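Local coordinates for lipoprotein (Mycoplasma mycoides subsp. capri, PDB 7ADK) that probably acts as a surface protease of the chymotrypsin-like PA clan, in the family that includes the mycoplasma immunoglobulin-cleaving proteases, at residues B[644-647]-B[652-655]; B[218-223]-B[797-802]; B[624-629]-B[686-691]; B[538-543]-B[808-813]; B[291-296]-B[658-663]. One frame throughout, in Å; residues are numbered along the deposited sequence.

The five contacts spread over a large chain. Contact 2 spans the longest separation in sequence and encloses contacts 1, 3 and 5, whereas contact 4 alternates with it along the chain. Contacts 4 and 5 reach the same antiparallel sheet through strands 541-546 and 289-293, and touch where V543 meets Y292. Contact 5 also touches contact 1, where the K653 carbonyl packs near D661, their centres about 18 Å apart. Contact 3 lies apart, about 31 Å from contact 1 between centres. Contacts 1 and 2 fall on opposite sides of the chain's centre, with about 48 Å between their centres. Contacts 4 and 5 rest on the sheets; the others join loops to short helices around a probable PA-clan protease core.

Contact 1: residues B[644-647]-B[652-655]; sequences FYLD and EKQL
L646 sets its CG beside its own backbone N (chi1 -64°), and K653 bends at both chi2 and chi3 (chi3 79°); these turns bring the leucine's branch and the lysine's carbon chain against each other. The touching atoms are L646 CD2 and K653 CE, 3.8 Å apart, with K653 CB a little farther from the same methyl. The two side chains meet at a slant, and the match is apt: leucine is buried and asks for carbon, while lysine supplies four methylenes before its charge. That charge goes to E650, whose OE2 forms a salt bridge with K653 NZ and whose OE1 accepts the backbone N-H of D647, so one glutamate serves both segments. Q654, its CG swung opposite the backbone N, reaches back with an extended chain and lays its terminal amide beside L646 CB and the D647 carbonyl. The acidic D647 stays on the surface. The loop 644-647 leads through E650 into helix 651-655, a helix of little more than one turn, which folds back on it. Y645 OH is hydrogen-bonded to the S267 carbonyl, the carbonyl of K653 approaches D661, and another protein chain packs on E652 and L655.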
# COMPACT_ATOMS: atom_id res chain seq x y z
N PHE B 644 -6.74 0.58 -0.31
CA PHE B 644 -6.86 -0.53 -1.26
C PHE B 644 -5.87 -0.50 -2.43
O PHE B 644 -5.85 -1.43 -3.24
CB PHE B 644 -8.31 -0.56 -1.76
CG PHE B 644 -8.83 0.72 -2.39
CD1 PHE B 644 -9.57 1.63 -1.62
CD2 PHE B 644 -8.62 0.95 -3.76
CE1 PHE B 644 -10.14 2.76 -2.23
CE2 PHE B 644 -9.20 2.08 -4.36
CZ PHE B 644 -9.96 2.97 -3.60
N TYR B 645 -5.05 0.54 -2.55
CA TYR B 645 -4.09 0.65 -3.65
C TYR B 645 -2.78 -0.09 -3.39
O TYR B 645 -2.05 -0.42 -4.33
CB TYR B 645 -3.78 2.12 -3.91
CG TYR B 645 -4.94 2.93 -4.42
CD1 TYR B 645 -5.09 3.08 -5.80
CD2 TYR B 645 -5.85 3.53 -3.53
CE1 TYR B 645 -6.18 3.80 -6.31
CE2 TYR B 645 -6.92 4.28 -4.04
CZ TYR B 645 -7.11 4.36 -5.43
OH TYR B 645 -8.21 4.96 -5.92
N LEU B 646 -2.49 -0.40 -2.13
CA LEU B 646 -1.38 -1.26 -1.72
C LEU B 646 -1.55 -2.68 -2.29
O LEU B 646 -2.59 -3.31 -2.08
CB LEU B 646 -1.32 -1.29 -0.18
CG LEU B 646 -0.99 0.06 0.47
CD1 LEU B 646 -1.27 0.01 1.97
CD2 LEU B 646 0.47 0.44 0.29
N ASP B 647 -0.55 -3.21 -3.00
CA ASP B 647 -0.57 -4.59 -3.47
C ASP B 647 -0.48 -5.58 -2.29
O ASP B 647 0.20 -5.31 -1.30
CB ASP B 647 0.54 -4.86 -4.49
CG ASP B 647 0.52 -6.29 -5.03
OD1 ASP B 647 -0.58 -6.84 -5.26
OD2 ASP B 647 1.59 -6.91 -5.13
N GLU B 652 5.94 -4.64 3.71
CA GLU B 652 6.44 -3.74 4.76
C GLU B 652 5.54 -2.52 4.99
O GLU B 652 5.29 -2.16 6.13
CB GLU B 652 7.86 -3.27 4.45
CG GLU B 652 8.86 -4.41 4.44
CD GLU B 652 10.28 -3.93 4.15
OE1 GLU B 652 10.72 -2.91 4.73
OE2 GLU B 652 10.98 -4.56 3.34
N LYS B 653 5.01 -1.92 3.92
CA LYS B 653 4.00 -0.85 4.02
C LYS B 653 2.74 -1.40 4.69
O LYS B 653 2.20 -0.77 5.60
CB LYS B 653 3.70 -0.27 2.62
CG LYS B 653 4.83 0.65 2.13
CD LYS B 653 5.10 0.64 0.61
CE LYS B 653 4.12 1.48 -0.23
NZ LYS B 653 4.48 1.47 -1.68
N GLN B 654 2.28 -2.57 4.26
CA GLN B 654 1.04 -3.18 4.72
C GLN B 654 1.11 -3.89 6.09
O GLN B 654 0.07 -4.23 6.65
CB GLN B 654 0.54 -4.10 3.59
CG GLN B 654 -0.85 -4.69 3.85
CD GLN B 654 -1.62 -5.04 2.58
OE1 GLN B 654 -1.44 -4.48 1.51
NE2 GLN B 654 -2.55 -5.97 2.66
N LEU B 655 2.29 -4.13 6.68
CA LEU B 655 2.45 -4.87 7.94
C LEU B 655 1.86 -4.10 9.14
O LEU B 655 0.85 -4.52 9.70
CB LEU B 655 3.93 -5.24 8.14
CG LEU B 655 4.23 -6.02 9.43
CD1 LEU B 655 3.54 -7.38 9.44
CD2 LEU B 655 5.73 -6.24 9.55

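Contact 2: residues B[218-223]-B[797-802]; sequences KKFDDQ and KNLFGD
F220 and L799 meet where a helix start faces a tight turn. F220 opens helix 220-226, with K219 at the N-cap position and the first helical bond running from Q223 N to K219 O. L799 is the second residue of a type I turn from N798 to G801, closed by G801 N bonding N798 O at 3.0 Å. The chains stay well apart, K218 and L799 being the nearest pair at 10.6 Å between CA atoms, so side chains must span the gap.

L799 turns its CG opposite the backbone N (chi1 -176°), and its CD1 lies 3.6 Å from F220 CZ, the two side chains sliding past each other in opposite directions. Two large apolar residues suit a buried place, and the F220 ring also stacks with Y232. The turn belongs to the connection between strands 783-792 and 807-809, antiparallel neighbours in the mixed sheet, and it carries this connection across to the helix.

F800 pushes its ring edge between two polar ends. Q223 OE1 lies in the ring plane, 4.0 Å from F800 CE2, facing the slightly positive C-H rim, and takes a weak hydrogen bond from T231 N. The extended K218 brings NZ to the ring edge, near its plane, 3.9 Å from F800 CZ; that ammonium is hydrogen-bonded to S705. Within the turn N798 ND2 donates to G801 O at 3.0 Å.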
# COMPACT_ATOMS: atom_id res chain seq x y z
N LYS B 218 -39.19 19.32 -4.72
CA LYS B 218 -39.05 18.10 -3.88
C LYS B 218 -40.24 17.17 -4.20
O LYS B 218 -40.96 17.45 -5.15
CB LYS B 218 -39.02 18.48 -2.39
CG LYS B 218 -37.82 19.37 -2.08
CD LYS B 218 -37.44 19.57 -0.62
CE LYS B 218 -36.10 20.28 -0.65
NZ LYS B 218 -35.45 20.44 0.65
N LYS B 219 -40.56 16.15 -3.39
CA LYS B 219 -41.92 15.57 -3.32
C LYS B 219 -42.21 14.97 -1.94
O LYS B 219 -41.41 14.23 -1.42
CB LYS B 219 -42.11 14.55 -4.46
CG LYS B 219 -43.59 14.29 -4.78
CD LYS B 219 -43.75 13.54 -6.11
CE LYS B 219 -45.22 13.36 -6.50
NZ LYS B 219 -45.35 12.71 -7.81
N PHE B 220 -43.32 15.33 -1.32
CA PHE B 220 -43.52 15.21 0.14
C PHE B 220 -43.50 13.77 0.69
O PHE B 220 -42.80 13.52 1.67
CB PHE B 220 -44.81 15.96 0.51
CG PHE B 220 -44.68 17.44 0.87
CD1 PHE B 220 -43.55 18.20 0.53
CD2 PHE B 220 -45.72 18.05 1.59
CE1 PHE B 220 -43.43 19.53 0.97
CE2 PHE B 220 -45.59 19.37 2.03
CZ PHE B 220 -44.44 20.11 1.73
N ASP B 221 -44.17 12.81 0.06
CA ASP B 221 -44.11 11.40 0.49
C ASP B 221 -42.78 10.71 0.15
O ASP B 221 -42.37 9.78 0.85
CB ASP B 221 -45.26 10.63 -0.15
CG ASP B 221 -45.29 9.18 0.33
OD1 ASP B 221 -45.44 8.95 1.55
OD2 ASP B 221 -45.19 8.27 -0.50
N ASP B 222 -42.07 11.15 -0.90
CA ASP B 222 -40.70 10.71 -1.17
C ASP B 222 -39.77 11.24 -0.08
O ASP B 222 -39.02 10.50 0.54
CB ASP B 222 -40.18 11.19 -2.53
CG ASP B 222 -40.88 10.65 -3.78
OD1 ASP B 222 -41.78 9.79 -3.69
OD2 ASP B 222 -40.50 11.10 -4.88
N GLN B 223 -39.88 12.53 0.24
CA GLN B 223 -39.06 13.23 1.21
C GLN B 223 -39.14 12.62 2.61
O GLN B 223 -38.16 12.63 3.34
CB GLN B 223 -39.49 14.70 1.24
CG GLN B 223 -38.41 15.59 1.82
CD GLN B 223 -38.94 16.89 2.38
OE1 GLN B 223 -38.87 17.13 3.57
NE2 GLN B 223 -39.51 17.75 1.58
N LYS B 797 -40.17 30.04 0.89
CA LYS B 797 -41.51 30.57 0.58
C LYS B 797 -42.60 29.95 1.47
O LYS B 797 -43.67 29.55 1.01
CB LYS B 797 -41.80 30.48 -0.93
CG LYS B 797 -40.95 31.42 -1.80
CD LYS B 797 -39.57 30.86 -2.16
CE LYS B 797 -38.75 31.86 -2.97
NZ LYS B 797 -37.38 31.35 -3.21
N ASN B 798 -42.29 29.83 2.76
CA ASN B 798 -43.09 29.19 3.81
C ASN B 798 -43.37 27.68 3.68
O ASN B 798 -44.18 27.14 4.44
CB ASN B 798 -44.34 30.04 4.15
CG ASN B 798 -44.00 31.45 4.57
OD1 ASN B 798 -44.22 32.41 3.85
ND2 ASN B 798 -43.45 31.64 5.74
N LEU B 799 -42.70 26.95 2.78
CA LEU B 799 -42.87 25.49 2.64
C LEU B 799 -42.58 24.74 3.95
O LEU B 799 -43.30 23.82 4.34
CB LEU B 799 -41.91 25.03 1.53
CG LEU B 799 -42.00 23.55 1.16
CD1 LEU B 799 -43.26 23.27 0.37
CD2 LEU B 799 -40.81 23.16 0.30
N PHE B 800 -41.52 25.19 4.63
CA PHE B 800 -41.05 24.72 5.92
C PHE B 800 -41.50 25.66 7.06
O PHE B 800 -40.80 25.82 8.06
CB PHE B 800 -39.52 24.54 5.83
CG PHE B 800 -39.03 23.42 4.93
CD1 PHE B 800 -38.36 23.71 3.73
CD2 PHE B 800 -39.26 22.07 5.27
CE1 PHE B 800 -37.93 22.68 2.87
CE2 PHE B 800 -38.84 21.04 4.41
CZ PHE B 800 -38.19 21.34 3.21
N GLY B 801 -42.64 26.33 6.92
CA GLY B 801 -43.19 27.22 7.95
C GLY B 801 -42.39 28.51 8.09
O GLY B 801 -42.22 29.24 7.12
N ASP B 802 -41.89 28.80 9.29
CA ASP B 802 -41.03 29.97 9.56
C ASP B 802 -39.53 29.71 9.25
O ASP B 802 -38.69 30.58 9.43
CB ASP B 802 -41.25 30.43 11.01
CG ASP B 802 -40.69 31.82 11.32
OD1 ASP B 802 -40.74 32.72 10.45
OD2 ASP B 802 -40.24 32.05 12.47

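Contact 3: residues B[624-629]-B[686-691]; sequences KKYNDL and FKEYET
Y626 brings CE1 of its ring up to the start of helix 688-691, a surface contact between a type I turn (K625 to D628) and a short helical turn with K687 at the N-cap position. Both partners on the helix are crossed at about a right angle. Y626 CE1 is the meeting point: it stands 3.7 Å from Y689 CB and 3.6 Å from E688 OE2. The carboxylate of E688 is turned 70° from the phenol plane. E688 gets there by bending at chi2 (-93°), which curls the acid back to the ring.

Y689 offers only its CB. With CG wedged between its backbone N and carbonyl carbon, the rest of the side chain leads away and its ring meets F615 edge-to-face. Both residue types, tyrosine and glutamate, suit a surface place, since each joins a carbon framework to a polar end; the Y626 hydroxyl has a weak hydrogen bond with E622. The turn is further held by K693, whose NZ bonds the carbonyls of Y626 and D628, while K687 forms a salt bridge with an acidic side chain of another protein chain. Within the turn region, N627 OD1 accepts the backbone N-H of K624 at 2.8 Å, the N-H...O angle being 162°.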
# COMPACT_ATOMS: atom_id res chain seq x y z
N LYS B 624 -14.29 26.37 -22.02
CA LYS B 624 -15.52 26.11 -21.25
C LYS B 624 -15.58 24.78 -20.48
O LYS B 624 -16.41 24.67 -19.58
CB LYS B 624 -16.80 26.47 -22.03
CG LYS B 624 -17.60 25.30 -22.61
CD LYS B 624 -18.73 25.79 -23.53
CE LYS B 624 -19.52 24.66 -24.20
NZ LYS B 624 -20.27 23.82 -23.25
N LYS B 625 -14.66 23.82 -20.70
CA LYS B 625 -14.33 22.69 -19.79
C LYS B 625 -13.07 22.97 -18.97
O LYS B 625 -13.06 22.73 -17.77
CB LYS B 625 -14.28 21.37 -20.59
CG LYS B 625 -13.50 20.19 -19.97
CD LYS B 625 -14.07 19.57 -18.70
CE LYS B 625 -13.11 18.50 -18.20
NZ LYS B 625 -13.56 17.78 -17.01
N TYR B 626 -12.03 23.58 -19.55
CA TYR B 626 -10.91 24.14 -18.78
C TYR B 626 -11.37 25.20 -17.77
O TYR B 626 -10.86 25.25 -16.65
CB TYR B 626 -9.90 24.80 -19.73
CG TYR B 626 -9.13 23.92 -20.69
CD1 TYR B 626 -8.37 22.84 -20.20
CD2 TYR B 626 -9.07 24.26 -22.05
CE1 TYR B 626 -7.54 22.11 -21.08
CE2 TYR B 626 -8.25 23.52 -22.93
CZ TYR B 626 -7.49 22.44 -22.44
OH TYR B 626 -6.71 21.72 -23.29
N ASN B 627 -12.31 26.05 -18.16
CA ASN B 627 -12.77 27.22 -17.42
C ASN B 627 -13.83 26.91 -16.35
O ASN B 627 -14.31 27.83 -15.69
CB ASN B 627 -13.25 28.29 -18.41
CG ASN B 627 -12.33 28.47 -19.60
OD1 ASN B 627 -12.28 27.64 -20.49
ND2 ASN B 627 -11.57 29.52 -19.64
N ASP B 628 -14.21 25.64 -16.16
CA ASP B 628 -14.96 25.23 -14.99
C ASP B 628 -14.14 25.52 -13.72
O ASP B 628 -12.93 25.27 -13.70
CB ASP B 628 -15.33 23.74 -15.03
CG ASP B 628 -16.36 23.32 -16.08
OD1 ASP B 628 -17.16 24.16 -16.53
OD2 ASP B 628 -16.40 22.13 -16.43
N LEU B 629 -14.78 25.99 -12.66
CA LEU B 629 -14.22 25.90 -11.32
C LEU B 629 -14.19 24.44 -10.87
O LEU B 629 -14.98 23.61 -11.30
CB LEU B 629 -14.97 26.81 -10.34
CG LEU B 629 -14.27 28.15 -10.11
CD1 LEU B 629 -14.21 29.02 -11.36
CD2 LEU B 629 -14.97 28.94 -9.01
N PHE B 686 -1.63 10.55 -20.20
CA PHE B 686 -2.94 11.19 -19.99
C PHE B 686 -2.95 12.60 -20.58
O PHE B 686 -1.94 13.31 -20.53
CB PHE B 686 -3.29 11.21 -18.50
CG PHE B 686 -3.28 9.85 -17.85
CD1 PHE B 686 -4.41 9.01 -17.91
CD2 PHE B 686 -2.11 9.39 -17.23
CE1 PHE B 686 -4.37 7.73 -17.34
CE2 PHE B 686 -2.07 8.11 -16.67
CZ PHE B 686 -3.20 7.28 -16.72
N LYS B 687 -4.09 13.02 -21.15
CA LYS B 687 -4.24 14.35 -21.76
C LYS B 687 -4.20 15.45 -20.71
O LYS B 687 -4.72 15.28 -19.61
CB LYS B 687 -5.56 14.43 -22.55
CG LYS B 687 -5.70 13.42 -23.70
CD LYS B 687 -4.68 13.61 -24.83
CE LYS B 687 -5.07 12.73 -26.01
NZ LYS B 687 -4.05 12.70 -27.06
N GLU B 688 -3.66 16.61 -21.05
CA GLU B 688 -3.46 17.71 -20.08
C GLU B 688 -4.76 18.23 -19.46
O GLU B 688 -4.73 18.71 -18.33
CB GLU B 688 -2.62 18.81 -20.75
CG GLU B 688 -2.14 19.94 -19.83
CD GLU B 688 -3.02 21.19 -19.75
OE1 GLU B 688 -2.56 22.20 -19.18
OE2 GLU B 688 -4.15 21.21 -20.28
N TYR B 689 -5.92 18.10 -20.12
CA TYR B 689 -7.22 18.46 -19.54
C TYR B 689 -7.66 17.51 -18.41
O TYR B 689 -8.51 17.86 -17.61
CB TYR B 689 -8.30 18.53 -20.63
CG TYR B 689 -8.74 17.20 -21.24
CD1 TYR B 689 -9.59 16.33 -20.52
CD2 TYR B 689 -8.30 16.83 -22.52
CE1 TYR B 689 -9.94 15.08 -21.05
CE2 TYR B 689 -8.68 15.59 -23.06
CZ TYR B 689 -9.47 14.70 -22.32
OH TYR B 689 -9.77 13.48 -22.82
N GLU B 690 -7.12 16.29 -18.36
CA GLU B 690 -7.62 15.19 -17.52
C GLU B 690 -6.99 15.22 -16.12
O GLU B 690 -7.69 15.18 -15.12
CB GLU B 690 -7.36 13.87 -18.26
CG GLU B 690 -8.33 12.74 -17.90
CD GLU B 690 -8.58 11.82 -19.11
OE1 GLU B 690 -9.76 11.60 -19.48
OE2 GLU B 690 -7.61 11.33 -19.72
N THR B 691 -5.66 15.37 -16.05
CA THR B 691 -4.91 15.55 -14.79
C THR B 691 -4.87 17.00 -14.31
O THR B 691 -4.58 17.24 -13.14
CB THR B 691 -3.47 15.04 -14.93
OG1 THR B 691 -2.80 15.71 -15.98
CG2 THR B 691 -3.39 13.54 -15.22

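Contact 4: residues B[538-543]-B[808-813]; sequences ADFAIV and YDLIYG
F540 and L810 carry the apolar part of this buried contact, with I811 and I542 beside them. F540 swings its ring out opposite the backbone N (chi1 168°), so that CD2 comes 3.5 Å from L810 CD1, the two side chains passing in opposite directions. The side chains of I811 and F540 cross at about a right angle, with I811 CD1 3.7 Å from F540 CZ. The same methyl approaches I542 CD1 more loosely, at 4.3 Å. One flat ring and three branched chains fill such a place well, having nothing that must be hydrogen-bonded.

The polar interactions flank the apolar cluster. D809 OD1 takes two backbone N-H groups as the strand ends: I811 N at 2.9 Å, nearly in line with its C-O bond, making an Asx turn, and Y812 N at 2.9 Å, from above the carboxylate plane. Its OD2 forms a salt bridge with R790. On the other segment D539 is the centre of an inverse gamma turn, and its OD2 is bonded by H450 ND1 and N448 ND2. This aspartate-histidine pairing is consistent with that of a PA-clan catalytic triad.

Strand 541-546 is bound at I542 to strand 503-507, and at A541 and V543 to strand 442-447. F540 reaches across to strand 783-792, meeting F789 edge-to-face, and that strand pairs with 807-809, so the contact joins the two sheets.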
# COMPACT_ATOMS: atom_id res chain seq x y z
N ALA B 538 -22.22 23.55 13.14
CA ALA B 538 -21.58 23.00 11.94
C ALA B 538 -20.22 22.43 12.32
O ALA B 538 -19.51 23.08 13.09
CB ALA B 538 -21.44 24.10 10.91
N ASP B 539 -19.83 21.27 11.82
CA ASP B 539 -18.59 20.62 12.26
C ASP B 539 -17.33 21.31 11.70
O ASP B 539 -16.71 20.86 10.75
CB ASP B 539 -18.68 19.11 11.98
CG ASP B 539 -17.67 18.28 12.78
OD1 ASP B 539 -17.18 18.76 13.82
OD2 ASP B 539 -17.33 17.16 12.37
N PHE B 540 -16.96 22.45 12.29
CA PHE B 540 -15.80 23.28 11.95
C PHE B 540 -15.20 23.94 13.22
O PHE B 540 -15.95 24.48 14.03
CB PHE B 540 -16.20 24.33 10.91
CG PHE B 540 -15.18 25.42 10.69
CD1 PHE B 540 -13.89 25.10 10.23
CD2 PHE B 540 -15.49 26.75 11.00
CE1 PHE B 540 -12.92 26.10 10.09
CE2 PHE B 540 -14.52 27.76 10.84
CZ PHE B 540 -13.24 27.43 10.38
N ALA B 541 -13.89 23.93 13.39
CA ALA B 541 -13.22 24.54 14.53
C ALA B 541 -11.87 25.13 14.13
O ALA B 541 -11.29 24.73 13.13
CB ALA B 541 -13.09 23.48 15.64
N ILE B 542 -11.35 26.09 14.89
CA ILE B 542 -10.06 26.74 14.60
C ILE B 542 -9.13 26.63 15.80
O ILE B 542 -9.43 27.13 16.88
CB ILE B 542 -10.25 28.19 14.15
CG1 ILE B 542 -11.28 28.30 13.02
CG2 ILE B 542 -8.89 28.79 13.72
CD1 ILE B 542 -11.62 29.73 12.62
N VAL B 543 -7.99 25.97 15.62
CA VAL B 543 -7.00 25.67 16.66
C VAL B 543 -5.79 26.60 16.54
O VAL B 543 -5.20 26.75 15.49
CB VAL B 543 -6.54 24.20 16.56
CG1 VAL B 543 -5.36 23.89 17.49
CG2 VAL B 543 -7.71 23.27 16.88
N TYR B 808 -25.09 33.58 6.71
CA TYR B 808 -24.02 33.63 7.68
C TYR B 808 -22.64 33.54 7.02
O TYR B 808 -22.48 32.96 5.96
CB TYR B 808 -24.22 32.51 8.72
CG TYR B 808 -24.01 31.08 8.26
CD1 TYR B 808 -25.09 30.29 7.86
CD2 TYR B 808 -22.72 30.53 8.29
CE1 TYR B 808 -24.89 28.96 7.45
CE2 TYR B 808 -22.51 29.21 7.86
CZ TYR B 808 -23.58 28.43 7.43
OH TYR B 808 -23.37 27.18 6.95
N ASP B 809 -21.63 34.07 7.69
CA ASP B 809 -20.23 33.79 7.41
C ASP B 809 -19.51 33.54 8.73
O ASP B 809 -19.48 34.42 9.59
CB ASP B 809 -19.65 34.95 6.59
CG ASP B 809 -18.23 34.71 6.10
OD1 ASP B 809 -17.44 34.04 6.80
OD2 ASP B 809 -17.91 35.22 5.00
N LEU B 810 -18.98 32.34 8.94
CA LEU B 810 -18.34 31.95 10.19
C LEU B 810 -16.82 32.20 10.23
O LEU B 810 -16.18 31.93 11.24
CB LEU B 810 -18.85 30.59 10.71
CG LEU B 810 -18.95 29.40 9.76
CD1 LEU B 810 -17.56 28.97 9.32
CD2 LEU B 810 -19.66 28.24 10.43
N ILE B 811 -16.26 32.85 9.20
CA ILE B 811 -14.91 33.42 9.20
C ILE B 811 -14.96 34.95 9.39
O ILE B 811 -14.24 35.48 10.22
CB ILE B 811 -14.16 33.01 7.91
CG1 ILE B 811 -14.07 31.49 7.73
CG2 ILE B 811 -12.77 33.65 7.80
CD1 ILE B 811 -13.18 30.75 8.71
N TYR B 812 -15.84 35.66 8.66
CA TYR B 812 -15.91 37.13 8.71
C TYR B 812 -17.05 37.70 9.57
O TYR B 812 -16.93 38.85 10.01
CB TYR B 812 -15.97 37.70 7.28
CG TYR B 812 -14.70 37.57 6.49
CD1 TYR B 812 -13.73 38.58 6.54
CD2 TYR B 812 -14.47 36.42 5.71
CE1 TYR B 812 -12.54 38.46 5.80
CE2 TYR B 812 -13.29 36.30 4.96
CZ TYR B 812 -12.33 37.33 4.99
OH TYR B 812 -11.20 37.25 4.25
N GLY B 813 -18.10 36.94 9.85
CA GLY B 813 -19.28 37.40 10.58
C GLY B 813 -20.19 38.33 9.77
O GLY B 813 -20.02 38.50 8.56

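Contact 5: residues B[291-296]-B[658-663]; sequences EYKTSA and KKYDFS
K293 NZ reaches the hydroxyl of Y660, and the lysine is the one to follow. Its CB leaves strand 289-293 toward the loop 658-663, and from CG onward the chain is extended. The side chain touches S421 and S461, whose strands lie on either side of K293 in the sheet. NZ is the atom that arrives: it stands near the plane of the Y660 ring, at its edge, and makes a weak hydrogen bond of 3.5 Å to Y660 OH. Q419 OE1 is its stronger partner. A long chain is needed because the backbones stay far apart, E291 and Y660 being the nearest pair at 9.7 Å between CA atoms.

Two residues back, E291 points the same way, as alternate strand residues do. Its OE2 lies 4.3 Å from F662 CE2 and is held by a salt bridge with K488, while F662 also rests on S423, so the buried ring packs against the sheet strands. Y660 sets CG opposite its carbonyl carbon (chi1 -77°), turning the ring to the lysine. Next to it D661 OD1 accepts the F662 N-H at 2.9 Å, and also that of G481, which fixes the loop.

Strand 289-293 is paired antiparallel with 421-433 and 461-467. Such a sheet is what the chymotrypsin-like fold of the PA clan would provide, with the loop 658-663 laid over one face of it.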
# COMPACT_ATOMS: atom_id res chain seq x y z
N GLU B 291 -2.15 14.36 15.42
CA GLU B 291 -2.43 13.40 16.47
C GLU B 291 -2.44 14.09 17.84
O GLU B 291 -1.54 14.87 18.15
CB GLU B 291 -1.39 12.26 16.48
CG GLU B 291 -1.25 11.43 15.19
CD GLU B 291 0.05 11.70 14.40
OE1 GLU B 291 0.31 12.86 14.01
OE2 GLU B 291 0.82 10.75 14.13
N TYR B 292 -3.42 13.77 18.68
CA TYR B 292 -3.45 14.11 20.10
C TYR B 292 -3.50 12.82 20.94
O TYR B 292 -4.45 12.06 20.79
CB TYR B 292 -4.67 14.97 20.42
CG TYR B 292 -4.73 16.29 19.70
CD1 TYR B 292 -3.77 17.26 19.99
CD2 TYR B 292 -5.71 16.54 18.72
CE1 TYR B 292 -3.79 18.51 19.36
CE2 TYR B 292 -5.70 17.78 18.04
CZ TYR B 292 -4.75 18.76 18.36
OH TYR B 292 -4.68 19.91 17.66
N LYS B 293 -2.52 12.58 21.80
CA LYS B 293 -2.43 11.34 22.57
C LYS B 293 -2.79 11.58 24.04
O LYS B 293 -2.24 12.48 24.67
CB LYS B 293 -1.03 10.72 22.35
CG LYS B 293 -1.12 9.19 22.24
CD LYS B 293 0.26 8.54 22.01
CE LYS B 293 0.11 7.05 21.64
NZ LYS B 293 1.37 6.29 21.84
N THR B 294 -3.73 10.81 24.57
CA THR B 294 -4.35 11.04 25.90
C THR B 294 -3.85 10.12 27.01
O THR B 294 -4.10 10.40 28.18
CB THR B 294 -5.88 10.90 25.80
OG1 THR B 294 -6.18 9.69 25.17
CG2 THR B 294 -6.50 12.03 25.02
N SER B 295 -3.11 9.05 26.69
CA SER B 295 -2.66 8.02 27.66
C SER B 295 -3.77 7.28 28.42
O SER B 295 -3.60 6.94 29.59
CB SER B 295 -1.57 8.55 28.60
OG SER B 295 -0.92 7.50 29.28
N ALA B 296 -4.88 7.00 27.76
CA ALA B 296 -6.02 6.24 28.24
C ALA B 296 -6.68 5.46 27.09
O ALA B 296 -6.16 5.48 25.97
CB ALA B 296 -6.95 7.22 28.92
N LYS B 658 -2.64 -0.56 10.56
CA LYS B 658 -3.51 0.26 11.41
C LYS B 658 -2.76 1.18 12.37
O LYS B 658 -3.13 2.34 12.51
CB LYS B 658 -4.56 -0.63 12.12
CG LYS B 658 -4.04 -1.50 13.28
CD LYS B 658 -5.17 -2.34 13.88
CE LYS B 658 -4.81 -2.94 15.25
NZ LYS B 658 -3.85 -4.07 15.15
N LYS B 659 -1.71 0.68 13.04
CA LYS B 659 -0.92 1.41 14.05
C LYS B 659 -0.05 2.46 13.37
O LYS B 659 0.63 2.15 12.39
CB LYS B 659 -0.05 0.43 14.85
CG LYS B 659 -0.79 -0.36 15.94
CD LYS B 659 -1.11 0.50 17.17
CE LYS B 659 -1.59 -0.38 18.32
NZ LYS B 659 -1.85 0.39 19.57
N TYR B 660 -0.02 3.68 13.91
CA TYR B 660 0.90 4.77 13.51
C TYR B 660 0.93 5.14 12.00
O TYR B 660 1.82 5.90 11.61
CB TYR B 660 2.33 4.47 14.07
CG TYR B 660 2.64 4.71 15.55
CD1 TYR B 660 1.72 5.31 16.44
CD2 TYR B 660 3.94 4.42 16.00
CE1 TYR B 660 2.12 5.64 17.75
CE2 TYR B 660 4.34 4.74 17.32
CZ TYR B 660 3.43 5.36 18.20
OH TYR B 660 3.81 5.71 19.46
N ASP B 661 0.00 4.68 11.13
CA ASP B 661 0.15 4.88 9.67
C ASP B 661 -1.07 5.34 8.86
O ASP B 661 -2.22 4.94 9.09
CB ASP B 661 0.84 3.67 9.02
CG ASP B 661 1.78 4.07 7.87
OD1 ASP B 661 1.93 5.28 7.58
OD2 ASP B 661 2.39 3.15 7.28
N PHE B 662 -0.79 6.20 7.87
CA PHE B 662 -1.74 7.05 7.16
C PHE B 662 -1.40 7.19 5.67
O PHE B 662 -0.28 6.95 5.23
CB PHE B 662 -1.81 8.44 7.80
CG PHE B 662 -2.19 8.47 9.26
CD1 PHE B 662 -3.49 8.83 9.64
CD2 PHE B 662 -1.23 8.21 10.25
CE1 PHE B 662 -3.84 8.90 11.00
CE2 PHE B 662 -1.58 8.25 11.61
CZ PHE B 662 -2.88 8.60 11.98
N SER B 663 -2.39 7.64 4.89
CA SER B 663 -2.33 7.85 3.43
C SER B 663 -2.54 9.33 3.06
O SER B 663 -3.20 10.03 3.81
CB SER B 663 -3.42 7.04 2.74
OG SER B 663 -3.38 5.68 3.08